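Side-chain contacts in beta-ketoacyl-[acyl-carrier-protein] synthase III (Pseudomonas aeruginosa, PDB 2X3E), which probably catalyses the first condensation of fatty acid synthesis, condensing the acetyl group of acetyl-CoA with malonyl-ACP, with loss of carbon dioxide: residues C9-Y14 / H292-G297; G54-R59 / V139-H144; S124-S127 / S133-L136; R255-V260 / V271-A276. The protein carries 1 engineered substitution. One frame throughout, in Å; residues are numbered along the deposited sequence.

Interaction 1 of 4, residues C9-Y14 / H292-G297; sequences CGLGSY and HGLRQG
The apolar part of this contact is one pair of leucines, L11 on the edge strand 5-14 and L294 in the last turn of helix 285-295. Their CD2 methyls meet at 4.0 Å, and the two side chains run alongside one another, pointing opposite ways. L11 CG stands anti to the backbone N (chi1 179°), carrying the branch off the strand toward the helix, where L290 also packs on it.

The polar part is indirect. A water lies 2.7 Å from S13 OG and accepts from R295 NH1 at 3.0 Å, while S13 OG itself sits at the guanidinium edge near its plane. One face of that guanidinium lies over H292 CA, so the arginine folds back along its own helix.

G297 N bonds to L294 O at 3.1 Å within a Schellman motif, and the positive phi there comes easily to a residue without CB.

The contact thus links the edge strand of the five-stranded sheet to a helix of the C-terminal half in this thiolase fold. Its chemistry implies a modest seam: leucine methyls meet directly, whereas serine and arginine join through water, which probably keeps the charge hydrated.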
loop_
_atom_site.group_PDB
_atom_site.type_symbol
_atom_site.label_atom_id
_atom_site.label_comp_id
_atom_site.label_asym_id
_atom_site.label_seq_id
_atom_site.Cartn_x
_atom_site.Cartn_y
_atom_site.Cartn_z
ATOM N N CYS A 9 19.282 4.941 8.880
ATOM C CA CYS A 9 20.225 6.041 9.105
ATOM C C CYS A 9 19.586 7.337 9.619
ATOM O O CYS A 9 20.282 8.327 9.789
ATOM C CB CYS A 9 21.040 6.311 7.832
ATOM S SG CYS A 9 20.089 6.800 6.384
ATOM N N GLY A 10 18.285 7.316 9.913
ATOM C CA GLY A 10 17.586 8.499 10.418
ATOM C C GLY A 10 16.272 8.138 11.079
ATOM O O GLY A 10 15.624 7.167 10.689
ATOM N N LEU A 11 15.895 8.912 12.098
ATOM C CA LEU A 11 14.642 8.706 12.826
ATOM C C LEU A 11 14.034 10.059 13.153
ATOM O O LEU A 11 14.741 10.991 13.532
ATOM C CB LEU A 11 14.890 7.917 14.120
ATOM C CG LEU A 11 13.688 7.625 15.028
ATOM C CD1 LEU A 11 12.762 6.604 14.406
ATOM C CD2 LEU A 11 14.158 7.149 16.396
ATOM N N GLY A 12 12.721 10.160 12.998
ATOM C CA GLY A 12 11.980 11.350 13.397
ATOM C C GLY A 12 10.556 10.977 13.736
ATOM O O GLY A 12 10.098 9.879 13.419
ATOM N N SER A 13 9.857 11.878 14.406
ATOM C CA SER A 13 8.478 11.617 14.802
ATOM C C SER A 13 7.730 12.910 15.042
ATOM O O SER A 13 8.339 13.978 15.180
ATOM C CB SER A 13 8.440 10.757 16.063
ATOM O OG SER A 13 8.893 11.482 17.195
ATOM N N TYR A 14 6.406 12.799 15.096
ATOM C CA TYR A 14 5.552 13.919 15.447
ATOM C C TYR A 14 4.270 13.418 16.111
ATOM O O TYR A 14 3.627 12.486 15.622
ATOM C CB TYR A 14 5.220 14.762 14.211
ATOM C CG TYR A 14 4.353 15.958 14.535
ATOM C CD1 TYR A 14 4.893 17.079 15.152
ATOM C CD2 TYR A 14 2.986 15.959 14.244
ATOM C CE1 TYR A 14 4.104 18.175 15.472
ATOM C CE2 TYR A 14 2.185 17.059 14.555
ATOM C CZ TYR A 14 2.755 18.162 15.168
ATOM O OH TYR A 14 1.987 19.259 15.483
ATOM N N HIS A 292 11.058 7.374 21.550
ATOM C CA HIS A 292 11.066 7.390 23.008
ATOM C C HIS A 292 12.363 6.803 23.563
ATOM O O HIS A 292 13.001 7.397 24.431
ATOM C CB HIS A 292 9.858 6.617 23.545
ATOM C CG HIS A 292 9.913 6.349 25.014
ATOM N ND1 HIS A 292 9.592 7.301 25.957
ATOM C CD2 HIS A 292 10.241 5.231 25.702
ATOM C CE1 HIS A 292 9.726 6.781 27.165
ATOM N NE2 HIS A 292 10.121 5.528 27.038
ATOM N N GLY A 293 12.751 5.639 23.055
ATOM C CA GLY A 293 14.001 5.002 23.469
ATOM C C GLY A 293 15.225 5.863 23.214
ATOM O O GLY A 293 16.126 5.941 24.048
ATOM N N LEU A 294 15.258 6.518 22.058
ATOM C CA LEU A 294 16.361 7.409 21.714
ATOM C C LEU A 294 16.402 8.636 22.638
ATOM O O LEU A 294 17.473 9.012 23.122
ATOM C CB LEU A 294 16.259 7.835 20.240
ATOM C CG LEU A 294 17.493 8.494 19.625
ATOM C CD1 LEU A 294 18.682 7.548 19.657
ATOM C CD2 LEU A 294 17.205 8.937 18.194
ATOM N N ARG A 295 15.242 9.241 22.890
ATOM C CA ARG A 295 15.124 10.369 23.828
ATOM C C ARG A 295 15.644 10.009 25.219
ATOM O O ARG A 295 16.314 10.813 25.870
ATOM C CB ARG A 295 13.664 10.817 23.973
ATOM C CG ARG A 295 13.136 11.719 22.870
ATOM C CD ARG A 295 11.891 12.474 23.341
ATOM N NE ARG A 295 10.770 11.575 23.637
ATOM C CZ ARG A 295 9.928 11.076 22.729
ATOM N NH1 ARG A 295 10.065 11.364 21.438
ATOM N NH2 ARG A 295 8.937 10.273 23.116
ATOM N N GLN A 296 15.314 8.799 25.668
ATOM C CA GLN A 296 15.711 8.311 26.991
ATOM C C GLN A 296 17.144 7.769 27.058
ATOM O O GLN A 296 17.616 7.412 28.137
ATOM C CB GLN A 296 14.750 7.211 27.447
ATOM C CG GLN A 296 13.322 7.681 27.662
ATOM C CD GLN A 296 13.160 8.476 28.932
ATOM O OE1 GLN A 296 13.643 8.077 29.996
ATOM N NE2 GLN A 296 12.477 9.613 28.834
ATOM N N GLY A 297 17.828 7.693 25.919
ATOM C CA GLY A 297 19.158 7.083 25.854
ATOM C C GLY A 297 19.156 5.584 26.120
ATOM O O GLY A 297 20.179 5.010 26.508
HETATM O O HOH W 1 7.752 11.293 19.592
#

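Interaction 2 of 4, residues G54-R59 / V139-H144; sequences GDLALR and VDTFSH
L56, A57 and V139 form a small helix-on-sheet interface of the thiolase fold, in which helix 53-68 covers one face of the five-stranded sheet at the C-terminal end of strand 133-140. V139 points toward the helix with its two methyls divided between neighbouring residues. CG1 meets A57 CB at 4.1 Å and CG2 meets L56 CB at the same separation of 4.1 Å. A beta-branched valine suits this place because it is short and broad, and alanine lets the strand come close: the CA atoms of A57 and V139 are 6.1 Å apart.

L56 reaches further along. With its CG anti to the carbonyl carbon (chi1 -56°), the branch extends past V139 to T141, and the two side chains meet at a slant. Y14 and A161 also pack against this leucine. Threonine has two different branches to offer here: its methyl turns to the leucine, while OG1 is hydrogen-bonded to S53 OG, in the first turn of the same helix. The dimer partner is near, with F142 packing on C87 of the second subunit. The tightest approach between the two segments joins L56 CD1 to T141 CG2, at 3.7 Å.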
loop_
_atom_site.group_PDB
_atom_site.type_symbol
_atom_site.label_atom_id
_atom_site.label_comp_id
_atom_site.label_asym_id
_atom_site.label_seq_id
_atom_site.Cartn_x
_atom_site.Cartn_y
_atom_site.Cartn_z
ATOM N N GLY A 54 -1.496 12.782 6.725
ATOM C CA GLY A 54 -0.530 13.468 5.866
ATOM C C GLY A 54 0.234 14.556 6.607
ATOM O O GLY A 54 1.457 14.639 6.509
ATOM N N ASP A 55 -0.498 15.378 7.355
ATOM C CA ASP A 55 0.094 16.441 8.168
ATOM C C ASP A 55 1.100 15.886 9.188
ATOM O O ASP A 55 2.191 16.430 9.342
ATOM C CB ASP A 55 -0.990 17.226 8.913
ATOM C CG ASP A 55 -1.952 17.959 7.985
ATOM O OD1 ASP A 55 -1.494 18.655 7.048
ATOM O OD2 ASP A 55 -3.178 17.858 8.214
ATOM N N LEU A 56 0.728 14.811 9.885
ATOM C CA LEU A 56 1.601 14.218 10.901
ATOM C C LEU A 56 2.829 13.594 10.249
ATOM O O LEU A 56 3.955 13.721 10.752
ATOM C CB LEU A 56 0.865 13.146 11.714
ATOM C CG LEU A 56 -0.438 13.517 12.431
ATOM C CD1 LEU A 56 -0.833 12.397 13.402
ATOM C CD2 LEU A 56 -0.335 14.848 13.166
ATOM N N ALA A 57 2.602 12.919 9.126
ATOM C CA ALA A 57 3.678 12.272 8.389
ATOM C C ALA A 57 4.707 13.288 7.893
ATOM O O ALA A 57 5.909 13.019 7.901
ATOM C CB ALA A 57 3.100 11.468 7.214
ATOM N N LEU A 58 4.230 14.451 7.466
ATOM C CA LEU A 58 5.102 15.506 6.965
ATOM C C LEU A 58 6.086 15.959 8.042
ATOM O O LEU A 58 7.284 16.065 7.786
ATOM C CB LEU A 58 4.257 16.681 6.473
ATOM C CG LEU A 58 4.957 17.855 5.805
ATOM C CD1 LEU A 58 5.727 17.414 4.565
ATOM C CD2 LEU A 58 3.926 18.905 5.448
ATOM N N ARG A 59 5.581 16.189 9.252
ATOM C CA ARG A 59 6.428 16.622 10.361
ATOM C C ARG A 59 7.429 15.541 10.762
ATOM O O ARG A 59 8.605 15.843 10.993
ATOM C CB ARG A 59 5.581 17.042 11.570
ATOM C CG ARG A 59 4.808 18.351 11.392
ATOM C CD ARG A 59 5.731 19.572 11.216
ATOM N NE ARG A 59 6.603 19.788 12.370
ATOM C CZ ARG A 59 6.259 20.454 13.472
ATOM N NH1 ARG A 59 5.049 20.985 13.599
ATOM N NH2 ARG A 59 7.131 20.579 14.463
ATOM N N VAL A 139 2.262 5.988 10.110
ATOM C CA VAL A 139 1.353 7.040 10.559
ATOM C C VAL A 139 -0.079 6.538 10.587
ATOM O O VAL A 139 -0.528 5.873 9.656
ATOM C CB VAL A 139 1.433 8.296 9.649
ATOM C CG1 VAL A 139 1.189 7.941 8.163
ATOM C CG2 VAL A 139 0.460 9.375 10.125
ATOM N N ASP A 140 -0.793 6.864 11.655
ATOM C CA ASP A 140 -2.215 6.591 11.727
ATOM C C ASP A 140 -2.912 7.613 12.622
ATOM O O ASP A 140 -2.340 8.088 13.610
ATOM C CB ASP A 140 -2.470 5.154 12.214
ATOM C CG ASP A 140 -2.627 4.156 11.066
ATOM O OD1 ASP A 140 -3.429 4.418 10.151
ATOM O OD2 ASP A 140 -1.965 3.091 11.084
ATOM N N THR A 141 -4.137 7.957 12.240
ATOM C CA THR A 141 -4.993 8.859 12.999
ATOM C C THR A 141 -6.308 8.142 13.324
ATOM O O THR A 141 -7.407 8.595 12.961
ATOM C CB THR A 141 -5.271 10.158 12.227
ATOM O OG1 THR A 141 -5.684 9.843 10.891
ATOM C CG2 THR A 141 -4.018 11.038 12.183
ATOM N N PHE A 142 -6.180 7.019 14.024
ATOM C CA PHE A 142 -7.331 6.193 14.388
ATOM C C PHE A 142 -8.412 6.923 15.172
ATOM O O PHE A 142 -9.574 6.535 15.091
ATOM C CB PHE A 142 -6.892 4.943 15.166
ATOM C CG PHE A 142 -6.790 3.708 14.319
ATOM C CD1 PHE A 142 -6.091 3.727 13.124
ATOM C CD2 PHE A 142 -7.393 2.519 14.719
ATOM C CE1 PHE A 142 -5.992 2.589 12.340
ATOM C CE2 PHE A 142 -7.298 1.379 13.938
ATOM C CZ PHE A 142 -6.592 1.416 12.745
ATOM N N SER A 143 -8.055 7.964 15.922
ATOM C CA SER A 143 -9.067 8.721 16.679
ATOM C C SER A 143 -10.198 9.228 15.783
ATOM O O SER A 143 -11.339 9.324 16.229
ATOM C CB SER A 143 -8.453 9.892 17.452
ATOM O OG SER A 143 -8.162 10.985 16.597
ATOM N N HIS A 144 -9.894 9.541 14.522
ATOM C CA HIS A 144 -10.938 9.980 13.585
ATOM C C HIS A 144 -11.958 8.882 13.308
ATOM O O HIS A 144 -13.076 9.174 12.895
ATOM C CB HIS A 144 -10.342 10.440 12.249
ATOM C CG HIS A 144 -9.507 11.675 12.352
ATOM N ND1 HIS A 144 -8.333 11.835 11.649
ATOM C CD2 HIS A 144 -9.671 12.808 13.073
ATOM C CE1 HIS A 144 -7.810 13.014 11.932
ATOM N NE2 HIS A 144 -8.601 13.624 12.796
#

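Interaction 3 of 4, residues S124-S127 / S133-L136; sequences SLIS and SALL
The peptide group between S133 and A134 is the flat group of this contact, and the CD1 methyl of I126 rests over one of its faces. I126 CD1 lies 4.2 Å from A134 N and 4.3 Å from S133 CA, so it covers the N-terminal part of the strand backbone rather than one atom. A134 CB projects from the same face and meets I126 CD1 at 4.0 Å. Along its edges the strand is engaged in the sheet, S133 bonding to the backbone of D74 and A134 to that of L166.

Helix 114-127 and strand 133-140 are consecutive, and with strand 104-109 they make a beta-alpha-beta crossover of the thiolase fold, the two parallel strands having strand 75-79 between them. Alternation along the strand sorts its neighbours: A134 and L136 pack on helix 114-127, whereas L135 packs on helix 53-68.

Isoleucine suits the helix because its long branch spans the gap to the sheet. CG1 is anti to the carbonyl carbon (chi1 -72°) and chi2 of 165° keeps the branch extended, placing CD1 at the strand; L166 and A168 touch the same side chain. Alanine opposite is small enough to receive that methyl. S133 CB points away, and its OG makes a weak hydrogen bond to D74 N.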
loop_
_atom_site.group_PDB
_atom_site.type_symbol
_atom_site.label_atom_id
_atom_site.label_comp_id
_atom_site.label_asym_id
_atom_site.label_seq_id
_atom_site.Cartn_x
_atom_site.Cartn_y
_atom_site.Cartn_z
ATOM N N SER A 124 13.385 -3.713 0.483
ATOM C CA SER A 124 13.529 -4.523 -0.728
ATOM C C SER A 124 13.717 -3.650 -1.966
ATOM O O SER A 124 14.492 -3.999 -2.858
ATOM C CB SER A 124 12.329 -5.463 -0.911
ATOM O OG SER A 124 12.340 -6.476 0.088
ATOM N N LEU A 125 13.000 -2.523 -2.026
ATOM C CA LEU A 125 13.147 -1.583 -3.136
ATOM C C LEU A 125 14.590 -1.091 -3.228
ATOM O O LEU A 125 15.143 -0.979 -4.317
ATOM C CB LEU A 125 12.207 -0.387 -2.978
ATOM C CG LEU A 125 10.725 -0.602 -3.285
ATOM C CD1 LEU A 125 9.914 0.595 -2.767
ATOM C CD2 LEU A 125 10.503 -0.809 -4.769
ATOM N N ILE A 126 15.190 -0.812 -2.074
ATOM C CA ILE A 126 16.582 -0.364 -2.022
ATOM C C ILE A 126 17.526 -1.506 -2.405
ATOM O O ILE A 126 18.409 -1.327 -3.241
ATOM C CB ILE A 126 16.948 0.204 -0.626
ATOM C CG1 ILE A 126 16.276 1.566 -0.413
ATOM C CG2 ILE A 126 18.462 0.344 -0.471
ATOM C CD1 ILE A 126 16.288 2.032 1.035
ATOM N N SER A 127 17.324 -2.683 -1.812
ATOM C CA SER A 127 18.166 -3.848 -2.111
ATOM C C SER A 127 18.143 -4.214 -3.594
ATOM O O SER A 127 19.179 -4.538 -4.167
ATOM C CB SER A 127 17.745 -5.067 -1.282
ATOM O OG SER A 127 18.038 -4.860 0.080
ATOM N N SER A 133 17.819 5.430 -1.532
ATOM C CA SER A 133 17.424 5.937 -0.220
ATOM C C SER A 133 15.910 6.097 -0.174
ATOM O O SER A 133 15.258 6.223 -1.213
ATOM C CB SER A 133 18.093 7.273 0.064
ATOM O OG SER A 133 17.740 8.224 -0.926
ATOM N N ALA A 134 15.357 6.095 1.031
ATOM C CA ALA A 134 13.911 6.132 1.200
ATOM C C ALA A 134 13.505 6.629 2.567
ATOM O O ALA A 134 14.206 6.414 3.558
ATOM C CB ALA A 134 13.325 4.751 0.984
ATOM N N LEU A 135 12.350 7.284 2.595
ATOM C CA LEU A 135 11.618 7.542 3.818
ATOM C C LEU A 135 10.515 6.501 3.957
ATOM O O LEU A 135 9.771 6.237 3.001
ATOM C CB LEU A 135 10.985 8.940 3.787
ATOM C CG LEU A 135 11.841 10.095 4.304
ATOM C CD1 LEU A 135 11.334 11.433 3.774
ATOM C CD2 LEU A 135 11.849 10.101 5.845
ATOM N N LEU A 136 10.414 5.911 5.142
ATOM C CA LEU A 136 9.248 5.123 5.529
ATOM C C LEU A 136 8.600 5.823 6.714
ATOM O O LEU A 136 9.256 6.058 7.728
ATOM C CB LEU A 136 9.639 3.703 5.927
ATOM C CG LEU A 136 8.512 2.867 6.549
ATOM C CD1 LEU A 136 7.406 2.636 5.531
ATOM C CD2 LEU A 136 9.072 1.542 7.074
#

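Interaction 4 of 4, residues R255-V260 / V271-A276; sequences RILAAV and VVSNIA
L257 carries this contact, reaching from helix 254-264 to the segment 271-276 that follows the helix. Its CB packs against V271 CG1 at 4.1 Å, and the other valine methyl, CG2, lies 4.1 Å from L257 O, so V271 covers the root of the leucine and its carbonyl together. From there CG extends anti to the carbonyl carbon (chi1 -63°), directing the branch across the segment. At the tip, CD1 sits 4.0 Å from I275 CG2 and is closer still to S273, with CB at 3.8 Å and OG at 3.2 Å. The last is a tight van der Waals approach of a methyl to an oxygen.

S273 OG has its polar partner in OE1 of Q251, a residue of the predicted ACP-binding region 251-255 that also takes N274 N on OE1 and bonds to V272 O through NE2.

The side chain of I275 is about 5 Å from that of N280, and that of L257 about 7 Å from that of H250, both predicted active-site residues. L257 and I275 thus place apolar side chains near these residues, while the glutamine satisfies the serine hydroxyl; such chemistry implies packing without directional bonds between the two segments.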
loop_
_atom_site.group_PDB
_atom_site.type_symbol
_atom_site.label_atom_id
_atom_site.label_comp_id
_atom_site.label_asym_id
_atom_site.label_seq_id
_atom_site.Cartn_x
_atom_site.Cartn_y
_atom_site.Cartn_z
ATOM N N ARG A 255 -0.653 -4.791 28.919
ATOM C CA ARG A 255 -0.384 -6.177 29.308
ATOM C C ARG A 255 0.334 -6.984 28.225
ATOM O O ARG A 255 1.166 -7.836 28.538
ATOM C CB ARG A 255 -1.674 -6.891 29.709
ATOM C CG ARG A 255 -2.283 -6.382 31.004
ATOM C CD ARG A 255 -3.015 -7.493 31.757
ATOM N NE ARG A 255 -4.185 -6.992 32.476
ATOM C CZ ARG A 255 -5.372 -6.743 31.921
ATOM N NH1 ARG A 255 -5.574 -6.940 30.618
ATOM N NH2 ARG A 255 -6.369 -6.291 32.674
ATOM N N ILE A 256 0.025 -6.706 26.960
ATOM C CA ILE A 256 0.572 -7.491 25.849
ATOM C C ILE A 256 2.098 -7.403 25.770
ATOM O O ILE A 256 2.770 -8.396 25.476
ATOM C CB ILE A 256 -0.082 -7.089 24.493
ATOM C CG1 ILE A 256 -1.526 -7.600 24.447
ATOM C CG2 ILE A 256 0.696 -7.654 23.309
ATOM C CD1 ILE A 256 -2.384 -6.931 23.399
ATOM N N LEU A 257 2.645 -6.227 26.067
ATOM C CA LEU A 257 4.081 -5.991 25.922
ATOM C C LEU A 257 4.899 -6.870 26.877
ATOM O O LEU A 257 5.809 -7.577 26.447
ATOM C CB LEU A 257 4.396 -4.504 26.133
ATOM C CG LEU A 257 3.740 -3.575 25.103
ATOM C CD1 LEU A 257 3.838 -2.114 25.505
ATOM C CD2 LEU A 257 4.369 -3.781 23.766
ATOM N N ALA A 258 4.559 -6.839 28.163
ATOM C CA ALA A 258 5.213 -7.706 29.145
ATOM C C ALA A 258 4.926 -9.194 28.906
ATOM O O ALA A 258 5.783 -10.037 29.170
ATOM C CB ALA A 258 4.813 -7.316 30.558
ATOM N N ALA A 259 3.725 -9.513 28.424
ATOM C CA ALA A 259 3.357 -10.901 28.117
ATOM C C ALA A 259 4.185 -11.467 26.960
ATOM O O ALA A 259 4.478 -12.661 26.934
ATOM C CB ALA A 259 1.865 -11.013 27.808
ATOM N N VAL A 260 4.554 -10.620 26.002
ATOM C CA VAL A 260 5.445 -11.051 24.928
ATOM C C VAL A 260 6.836 -11.404 25.488
ATOM O O VAL A 260 7.382 -12.459 25.163
ATOM C CB VAL A 260 5.534 -10.000 23.799
ATOM C CG1 VAL A 260 6.647 -10.351 22.813
ATOM C CG2 VAL A 260 4.195 -9.905 23.075
ATOM N N VAL A 271 11.975 -4.489 26.798
ATOM C CA VAL A 271 10.903 -4.086 25.894
ATOM C C VAL A 271 10.793 -2.562 25.914
ATOM O O VAL A 271 10.604 -1.960 26.978
ATOM C CB VAL A 271 9.551 -4.720 26.282
ATOM C CG1 VAL A 271 8.453 -4.273 25.319
ATOM C CG2 VAL A 271 9.676 -6.244 26.293
ATOM N N VAL A 272 10.932 -1.945 24.745
ATOM C CA VAL A 272 10.822 -0.492 24.608
ATOM C C VAL A 272 9.342 -0.136 24.529
ATOM O O VAL A 272 8.636 -0.624 23.643
ATOM C CB VAL A 272 11.544 0.026 23.343
ATOM C CG1 VAL A 272 11.447 1.558 23.246
ATOM C CG2 VAL A 272 12.995 -0.421 23.336
ATOM N N SER A 273 8.875 0.700 25.454
ATOM C CA SER A 273 7.450 1.010 25.558
ATOM C C SER A 273 7.163 2.442 26.014
ATOM O O SER A 273 7.711 2.910 27.016
ATOM C CB SER A 273 6.780 0.038 26.525
ATOM O OG SER A 273 5.415 0.378 26.719
ATOM N N ASN A 274 6.289 3.118 25.270
ATOM C CA ASN A 274 5.748 4.417 25.667
ATOM C C ASN A 274 4.223 4.458 25.577
ATOM O O ASN A 274 3.630 5.533 25.509
ATOM C CB ASN A 274 6.357 5.534 24.811
ATOM C CG ASN A 274 6.025 5.394 23.333
ATOM O OD1 ASN A 274 5.745 4.303 22.848
ATOM N ND2 ASN A 274 6.066 6.507 22.613
ATOM N N ILE A 275 3.586 3.290 25.612
ATOM C CA ILE A 275 2.132 3.198 25.431
ATOM C C ILE A 275 1.350 3.996 26.484
ATOM O O ILE A 275 0.247 4.470 26.218
ATOM C CB ILE A 275 1.660 1.716 25.396
ATOM C CG1 ILE A 275 0.255 1.617 24.789
ATOM C CG2 ILE A 275 1.731 1.075 26.787
ATOM C CD1 ILE A 275 -0.188 0.207 24.544
ATOM N N ALA A 276 1.929 4.161 27.669
ATOM C CA ALA A 276 1.305 4.982 28.712
ATOM C C ALA A 276 1.150 6.456 28.315
ATOM O O ALA A 276 0.179 7.103 28.718
ATOM C CB ALA A 276 2.097 4.869 30.016
#

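In the fold
From the N terminus, strand 5-14 opens interaction 1, whose loop closes only at the end of helix 285-295 and encloses the other three contacts. Within it, helix 53-68 opens interaction 2, and inside that loop interaction 3 opens and closes over the short turn from helix 114-127 to strand 133-140. The same strand then runs on to close interaction 2. Interaction 4 follows in series, a local closure in the C-terminal half, and no loop crosses another. Interactions 1, 2 and 3 reach the same five-stranded sheet; Y14 of interaction 1 packs on R59 of interaction 2. H292 packs on S273 and N274, bringing interactions 1 and 4 together.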